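Local coordinates for arginine kinase (PDB 6VVG), which probably acts as a viral serine/threonine protein kinase, transferring phosphate from ATP, and holds adenosine monophosphate in its nucleotide pocket in this crystal, at residues A[120-125]-A[201-206]; A[64-69]-A[135-140]. All blocks are in the same frame, centred on the assembly; numbering follows the deposited sequence.

Overall arrangement
Two crossed contacts serve different parts of a protein kinase fold: interaction 2 joins the N-lobe to the C-lobe, and interaction 1 packs two helices within the C-lobe. From the N terminus, the chain first meets residues 64-69, at the end of the αC helix 59-66. It then passes through the last two strands of the five-stranded sheet and enters helix 115-133, which carries 120-125. Just beyond that helix, 135-140 returns to 64-69, and interaction 2 closes a loop of 65 residues. Interaction 1 closes when 201-206 on helix 192-208 meets 120-125, 75 residues on. The loops therefore cross rather than nest. The centres of the two contacts lie about 19 Å apart, their nearest atoms about 7 Å.

Interaction 1. Residues A[120-125]-A[201-206]; sequences KIIITL and VVAYEI
Ile122 and Ala203 mark the nearest approach of two antiparallel helical segments, whose short axes come within 10.7 Å at closest approach, at 166° between their N-to-C directions, with 6.7 Å between the CA atoms of this pair. The helices are αE (115-133) and αF (192-208) of the kinase C-lobe, αF being the buried helix about which that lobe is built. Ile122 reaches across with an extended side chain (chi2 166°), and its terminal CD1 presses on the methyl CB of Ala203 at 3.3 Å, tighter than usual for two carbons. About one turn farther along αF, Ile206 also faces αE. Its CG1 sits between the backbone N and the carbonyl carbon, at chi1 57°, and the extended chain sends CD1 toward αE. Ile206 CD1 lies across the flank of Ile122, 4.1 Å from Ile122 CG1, and approaches Ile121 CG2 at 4.2 Å. Phe252 of helix 247-256 packs against both Ile122 and Ala203, while Leu147 touches Leu125 and Val202. Between these two segments the contact is made of aliphatic carbon: the small CB of Ala203 lets the helices come close, though Ile122 CD1 meets it tightly, and burial of the isoleucines provides the likely cohesion.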
ATOM      1  N   LYS A 120      21.697  21.306  -1.007  1.00 10.38           N
ATOM      2  CA  LYS A 120      20.500  21.345  -1.842  1.00 14.87           C
ATOM      3  C   LYS A 120      19.918  19.955  -2.050  1.00 15.47           C
ATOM      4  O   LYS A 120      18.702  19.760  -1.940  1.00 12.79           O
ATOM      5  CB  LYS A 120      20.815  21.980  -3.186  1.00 20.73           C
ATOM      6  N   ILE A 121      20.767  18.970  -2.331  1.00 16.80           N
ATOM      7  CA  ILE A 121      20.291  17.604  -2.528  1.00 11.84           C
ATOM      8  C   ILE A 121      19.586  17.102  -1.273  1.00 12.82           C
ATOM      9  O   ILE A 121      18.500  16.508  -1.335  1.00  7.77           O
ATOM     10  CB  ILE A 121      21.471  16.696  -2.915  1.00 14.73           C
ATOM     11  CG1 ILE A 121      21.906  16.981  -4.356  1.00 11.62           C
ATOM     12  CG2 ILE A 121      21.115  15.239  -2.735  1.00 15.03           C
ATOM     13  CD1 ILE A 121      23.275  16.434  -4.715  1.00 12.20           C
ATOM     14  N   ILE A 122      20.189  17.353  -0.112  1.00 10.48           N
ATOM     15  CA  ILE A 122      19.644  16.823   1.132  1.00  8.76           C
ATOM     16  C   ILE A 122      18.308  17.475   1.453  1.00  9.23           C
ATOM     17  O   ILE A 122      17.373  16.808   1.912  1.00 12.61           O
ATOM     18  CB  ILE A 122      20.657  17.001   2.277  1.00  6.78           C
ATOM     19  CG1 ILE A 122      21.825  16.028   2.095  1.00 13.25           C
ATOM     20  CG2 ILE A 122      19.982  16.778   3.614  1.00 13.93           C
ATOM     21  CD1 ILE A 122      23.037  16.326   2.962  1.00 10.74           C
ATOM     22  N   ILE A 123      18.191  18.784   1.229  1.00  9.68           N
ATOM     23  CA  ILE A 123      16.916  19.454   1.465  1.00 12.72           C
ATOM     24  C   ILE A 123      15.836  18.832   0.589  1.00 14.05           C
ATOM     25  O   ILE A 123      14.735  18.514   1.054  1.00 11.22           O
ATOM     26  CB  ILE A 123      17.044  20.967   1.208  1.00 18.15           C
ATOM     27  CG1 ILE A 123      17.860  21.634   2.316  1.00 26.65           C
ATOM     28  CG2 ILE A 123      15.669  21.605   1.110  1.00 21.94           C
ATOM     29  CD1 ILE A 123      18.214  23.088   2.031  1.00 21.25           C
ATOM     30  N   THR A 124      16.141  18.651  -0.697  1.00  9.88           N
ATOM     31  CA  THR A 124      15.183  18.049  -1.616  1.00 10.38           C
ATOM     32  C   THR A 124      14.820  16.636  -1.180  1.00 10.54           C
ATOM     33  O   THR A 124      13.642  16.265  -1.147  1.00  9.99           O
ATOM     34  CB  THR A 124      15.761  18.043  -3.033  1.00 12.63           C
ATOM     35  OG1 THR A 124      16.114  19.378  -3.412  1.00 16.50           O
ATOM     36  CG2 THR A 124      14.756  17.479  -4.028  1.00 13.70           C
ATOM     37  N   LEU A 125      15.829  15.828  -0.846  1.00 10.80           N
ATOM     38  CA  LEU A 125      15.575  14.446  -0.451  1.00 10.42           C
ATOM     39  C   LEU A 125      14.690  14.382   0.787  1.00 13.34           C
ATOM     40  O   LEU A 125      13.725  13.609   0.836  1.00 10.52           O
ATOM     41  CB  LEU A 125      16.899  13.730  -0.197  1.00 13.45           C
ATOM     42  CG  LEU A 125      16.836  12.301   0.339  1.00 13.32           C
ATOM     43  CD1 LEU A 125      16.091  11.408  -0.630  1.00 11.78           C
ATOM     44  CD2 LEU A 125      18.242  11.781   0.600  1.00 11.27           C
ATOM     45  N   VAL A 201      23.212   8.389   6.098  1.00 12.22           N
ATOM     46  CA  VAL A 201      24.339   7.739   5.436  1.00  9.21           C
ATOM     47  C   VAL A 201      24.603   8.389   4.084  1.00 11.39           C
ATOM     48  O   VAL A 201      25.755   8.664   3.723  1.00 11.40           O
ATOM     49  CB  VAL A 201      24.084   6.228   5.295  1.00 10.80           C
ATOM     50  CG1 VAL A 201      25.237   5.568   4.539  1.00 14.43           C
ATOM     51  CG2 VAL A 201      23.893   5.584   6.661  1.00  6.09           C
ATOM     52  N   VAL A 202      23.543   8.643   3.316  1.00  9.72           N
ATOM     53  CA  VAL A 202      23.703   9.310   2.027  1.00 10.49           C
ATOM     54  C   VAL A 202      24.364  10.669   2.211  1.00 10.27           C
ATOM     55  O   VAL A 202      25.265  11.044   1.450  1.00 10.44           O
ATOM     56  CB  VAL A 202      22.341   9.438   1.319  1.00  8.40           C
ATOM     57  CG1 VAL A 202      22.468  10.284   0.063  1.00  7.86           C
ATOM     58  CG2 VAL A 202      21.780   8.064   0.996  1.00 11.79           C
ATOM     59  N   ALA A 203      23.927  11.432   3.216  1.00  8.16           N
ATOM     60  CA  ALA A 203      24.490  12.760   3.440  1.00 12.53           C
ATOM     61  C   ALA A 203      25.973  12.668   3.770  1.00 13.07           C
ATOM     62  O   ALA A 203      26.791  13.430   3.241  1.00 12.23           O
ATOM     63  CB  ALA A 203      23.722  13.469   4.559  1.00  8.24           C
ATOM     64  N   TYR A 204      26.341  11.732   4.645  1.00 10.21           N
ATOM     65  CA  TYR A 204      27.754  11.545   4.951  1.00 11.13           C
ATOM     66  C   TYR A 204      28.540  11.181   3.699  1.00 11.79           C
ATOM     67  O   TYR A 204      29.665  11.653   3.500  1.00 10.26           O
ATOM     68  CB  TYR A 204      27.931  10.465   6.017  1.00 10.81           C
ATOM     69  CG  TYR A 204      29.316  10.464   6.626  1.00  9.45           C
ATOM     70  CD1 TYR A 204      30.401   9.918   5.944  1.00 14.30           C
ATOM     71  CD2 TYR A 204      29.545  11.029   7.870  1.00  9.33           C
ATOM     72  CE1 TYR A 204      31.672   9.933   6.493  1.00 12.99           C
ATOM     73  CE2 TYR A 204      30.809  11.040   8.429  1.00 11.17           C
ATOM     74  CZ  TYR A 204      31.866  10.493   7.737  1.00 12.30           C
ATOM     75  OH  TYR A 204      33.123  10.506   8.296  1.00 21.66           O
ATOM     76  N   GLU A 205      27.956  10.350   2.836  1.00 11.34           N
ATOM     77  CA  GLU A 205      28.684   9.855   1.675  1.00  8.96           C
ATOM     78  C   GLU A 205      28.908  10.958   0.649  1.00 11.63           C
ATOM     79  O   GLU A 205      30.016  11.109   0.124  1.00 14.83           O
ATOM     80  CB  GLU A 205      27.934   8.676   1.058  1.00 11.56           C
ATOM     81  CG  GLU A 205      28.026   7.414   1.903  1.00 11.26           C
ATOM     82  CD  GLU A 205      27.264   6.246   1.318  1.00 20.35           C
ATOM     83  OE1 GLU A 205      26.070   6.420   0.994  1.00 19.33           O
ATOM     84  OE2 GLU A 205      27.860   5.156   1.190  1.00 16.65           O
ATOM     85  N   ILE A 206      27.874  11.747   0.346  1.00 15.55           N
ATOM     86  CA  ILE A 206      28.078  12.789  -0.656  1.00 10.21           C
ATOM     87  C   ILE A 206      28.958  13.905  -0.107  1.00 12.74           C
ATOM     88  O   ILE A 206      29.728  14.520  -0.854  1.00 12.57           O
ATOM     89  CB  ILE A 206      26.746  13.347  -1.188  1.00  8.69           C
ATOM     90  CG1 ILE A 206      25.871  13.894  -0.063  1.00 16.57           C
ATOM     91  CG2 ILE A 206      26.010  12.283  -1.985  1.00 11.26           C
ATOM     92  CD1 ILE A 206      24.616  14.592  -0.576  1.00 11.76           C
TER

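Interaction 2. Residues A[64-69]-A[135-140]; sequences HILMRN and NNIVHN
Leu66, Asn135 and Ile137 meet where the αC helix of the protein kinase fold abuts the segment that leads from αE into the catalytic loop. Leu66 does most of the touching. Its CG is anti to the carbonyl carbon (chi1 -73°), and chi2 of 173° carries CD1 outward, to 3.5 Å from Ile137 CD1, a tight pair, with the two side chains crossing at a slant. Leu66 CD1 also lies 3.7 Å from Asn135 CG, and Leu66 CD2 lies 3.7 Å from Asn135 OD1. Met67 behaves differently: CB leaves the backbone without facing the other segment, but bends at chi2 and chi3 (-61°) fold the chain round until SD rests 3.9 Å from ND2 of Asn135, a mere packing contact. Around this patch the second subunit adds its own cover, with its Ile166 packing on Ile137 and its Ser58 on Ile65, consistent with side-to-side dimerization centred on αC. Asn135 ND2 also donates to Leu132 O in αE, which tethers the amide. A water then accepts from Asn135 ND2 at 2.8 Å and donates weakly to Leu66 O at 3.3 Å.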
ATOM      1  N   HIS A  64       4.394   5.248  -6.854  1.00 10.94           N
ATOM      2  CA  HIS A  64       4.321   5.979  -8.117  1.00  9.10           C
ATOM      3  C   HIS A  64       3.065   6.840  -8.167  1.00 11.64           C
ATOM      4  O   HIS A  64       3.128   8.041  -8.452  1.00 12.15           O
ATOM      5  CB  HIS A  64       4.332   5.013  -9.302  1.00 12.44           C
ATOM      6  CG  HIS A  64       5.644   4.330  -9.527  1.00 11.90           C
ATOM      7  ND1 HIS A  64       6.685   4.922 -10.209  1.00 15.47           N
ATOM      8  CD2 HIS A  64       6.076   3.096  -9.179  1.00 11.77           C
ATOM      9  CE1 HIS A  64       7.705   4.086 -10.260  1.00 13.59           C
ATOM     10  NE2 HIS A  64       7.362   2.971  -9.642  1.00 14.56           N
ATOM     11  N   ILE A  65       1.910   6.230  -7.891  1.00 16.05           N
ATOM     12  CA  ILE A  65       0.639   6.941  -8.004  1.00  9.33           C
ATOM     13  C   ILE A  65       0.558   8.054  -6.969  1.00 11.55           C
ATOM     14  O   ILE A  65       0.263   9.211  -7.296  1.00  9.59           O
ATOM     15  CB  ILE A  65      -0.539   5.962  -7.853  1.00 16.82           C
ATOM     16  CG1 ILE A  65      -0.504   4.893  -8.946  1.00 16.28           C
ATOM     17  CG2 ILE A  65      -1.861   6.723  -7.867  1.00 13.33           C
ATOM     18  CD1 ILE A  65      -0.425   5.436 -10.348  1.00 24.09           C
ATOM     19  N   LEU A  66       0.802   7.719  -5.701  1.00 11.25           N
ATOM     20  CA  LEU A  66       0.666   8.709  -4.640  1.00 12.04           C
ATOM     21  C   LEU A  66       1.547   9.924  -4.902  1.00 13.47           C
ATOM     22  O   LEU A  66       1.155  11.058  -4.606  1.00 19.33           O
ATOM     23  CB  LEU A  66       1.014   8.080  -3.293  1.00 10.73           C
ATOM     24  CG  LEU A  66      -0.006   7.104  -2.711  1.00 12.04           C
ATOM     25  CD1 LEU A  66       0.553   6.436  -1.456  1.00 16.19           C
ATOM     26  CD2 LEU A  66      -1.314   7.813  -2.410  1.00 24.26           C
ATOM     27  N   MET A  67       2.738   9.710  -5.462  1.00 16.72           N
ATOM     28  CA  MET A  67       3.699  10.781  -5.688  1.00 12.19           C
ATOM     29  C   MET A  67       3.695  11.272  -7.132  1.00 13.32           C
ATOM     30  O   MET A  67       4.672  11.885  -7.577  1.00 15.68           O
ATOM     31  CB  MET A  67       5.100  10.312  -5.295  1.00 12.47           C
ATOM     32  CG  MET A  67       5.174   9.637  -3.931  1.00 21.87           C
ATOM     33  SD  MET A  67       4.343  10.578  -2.635  1.00 19.74           S
ATOM     34  CE  MET A  67       5.287  12.101  -2.668  1.00 18.07           C
ATOM     35  N   ARG A  68       2.603  11.037  -7.861  1.00 11.78           N
ATOM     36  CA  ARG A  68       2.553  11.399  -9.274  1.00 13.06           C
ATOM     37  C   ARG A  68       2.898  12.866  -9.500  1.00 13.21           C
ATOM     38  O   ARG A  68       3.587  13.208 -10.467  1.00 18.89           O
ATOM     39  CB  ARG A  68       1.167  11.096  -9.843  1.00 13.53           C
ATOM     40  N   ASN A  69       2.435  13.749  -8.619  1.00 13.35           N
ATOM     41  CA  ASN A  69       2.583  15.185  -8.811  1.00 18.21           C
ATOM     42  C   ASN A  69       3.775  15.769  -8.061  1.00 22.11           C
ATOM     43  O   ASN A  69       3.899  16.995  -7.978  1.00 19.30           O
ATOM     44  CB  ASN A  69       1.299  15.895  -8.386  1.00 18.21           C
ATOM     45  CG  ASN A  69       0.127  15.577  -9.298  1.00 27.52           C
ATOM     46  OD1 ASN A  69       0.266  15.560 -10.522  1.00 27.03           O
ATOM     47  ND2 ASN A  69      -1.033  15.319  -8.705  1.00 26.55           N
ATOM     48  N   ASN A 135       1.726   9.670   3.658  1.00 14.55           N
ATOM     49  CA  ASN A 135       0.858   8.549   3.329  1.00 13.00           C
ATOM     50  C   ASN A 135       1.066   7.354   4.251  1.00 10.61           C
ATOM     51  O   ASN A 135       0.438   6.310   4.039  1.00 12.50           O
ATOM     52  CB  ASN A 135       1.093   8.117   1.877  1.00 10.51           C
ATOM     53  CG  ASN A 135       0.908   9.258   0.891  1.00 17.37           C
ATOM     54  OD1 ASN A 135      -0.213   9.683   0.619  1.00 14.89           O
ATOM     55  ND2 ASN A 135       2.014   9.761   0.352  1.00 18.20           N
ATOM     56  N   ASN A 136       1.918   7.489   5.270  1.00 12.93           N
ATOM     57  CA  ASN A 136       2.287   6.382   6.155  1.00 12.80           C
ATOM     58  C   ASN A 136       2.934   5.245   5.365  1.00  6.89           C
ATOM     59  O   ASN A 136       2.685   4.062   5.605  1.00  8.09           O
ATOM     60  CB  ASN A 136       1.084   5.892   6.961  1.00 10.91           C
ATOM     61  CG  ASN A 136       0.866   6.713   8.227  1.00 17.37           C
ATOM     62  OD1 ASN A 136       1.588   7.678   8.480  1.00 19.92           O
ATOM     63  ND2 ASN A 136      -0.125   6.334   9.023  1.00 15.31           N
ATOM     64  N   ILE A 137       3.783   5.620   4.414  1.00  9.93           N
ATOM     65  CA  ILE A 137       4.605   4.693   3.650  1.00 11.56           C
ATOM     66  C   ILE A 137       6.051   5.147   3.777  1.00 11.22           C
ATOM     67  O   ILE A 137       6.334   6.350   3.756  1.00 11.72           O
ATOM     68  CB  ILE A 137       4.175   4.648   2.168  1.00 16.50           C
ATOM     69  CG1 ILE A 137       2.734   4.148   2.050  1.00 14.13           C
ATOM     70  CG2 ILE A 137       5.118   3.770   1.367  1.00 14.33           C
ATOM     71  CD1 ILE A 137       2.174   4.189   0.638  1.00 12.66           C
ATOM     72  N   VAL A 138       6.967   4.193   3.911  1.00  8.23           N
ATOM     73  CA  VAL A 138       8.397   4.481   3.931  1.00 11.81           C
ATOM     74  C   VAL A 138       9.026   3.889   2.678  1.00 12.42           C
ATOM     75  O   VAL A 138       8.587   2.853   2.165  1.00  8.61           O
ATOM     76  CB  VAL A 138       9.091   3.940   5.199  1.00 10.58           C
ATOM     77  CG1 VAL A 138       8.688   4.772   6.413  1.00 19.76           C
ATOM     78  CG2 VAL A 138       8.765   2.473   5.403  1.00 11.82           C
ATOM     79  N   HIS A 139      10.064   4.561   2.176  1.00 12.90           N
ATOM     80  CA  HIS A 139      10.749   4.078   0.981  1.00 11.83           C
ATOM     81  C   HIS A 139      11.517   2.794   1.277  1.00 11.07           C
ATOM     82  O   HIS A 139      11.403   1.803   0.545  1.00  9.19           O
ATOM     83  CB  HIS A 139      11.681   5.165   0.447  1.00 13.09           C
ATOM     84  CG  HIS A 139      12.372   4.797  -0.827  1.00 11.96           C
ATOM     85  ND1 HIS A 139      13.425   3.911  -0.872  1.00  6.85           N
ATOM     86  CD2 HIS A 139      12.160   5.196  -2.103  1.00 10.28           C
ATOM     87  CE1 HIS A 139      13.834   3.778  -2.120  1.00 11.88           C
ATOM     88  NE2 HIS A 139      13.083   4.546  -2.888  1.00  9.52           N
ATOM     89  N   ASN A 140      12.307   2.794   2.347  1.00  9.73           N
ATOM     90  CA  ASN A 140      12.930   1.613   2.932  1.00  8.85           C
ATOM     91  C   ASN A 140      14.099   1.059   2.123  1.00 11.36           C
ATOM     92  O   ASN A 140      14.619   0.001   2.486  1.00  9.79           O
ATOM     93  CB  ASN A 140      11.905   0.486   3.145  1.00  8.57           C
ATOM     94  CG  ASN A 140      12.462  -0.688   3.939  1.00 14.02           C
ATOM     95  OD1 ASN A 140      13.147  -0.512   4.949  1.00  9.60           O
ATOM     96  ND2 ASN A 140      12.161  -1.897   3.483  1.00  8.11           N
TER
HETATM   97  O   HOH W   1       1.405  11.921  -1.395  0.83 22.86           O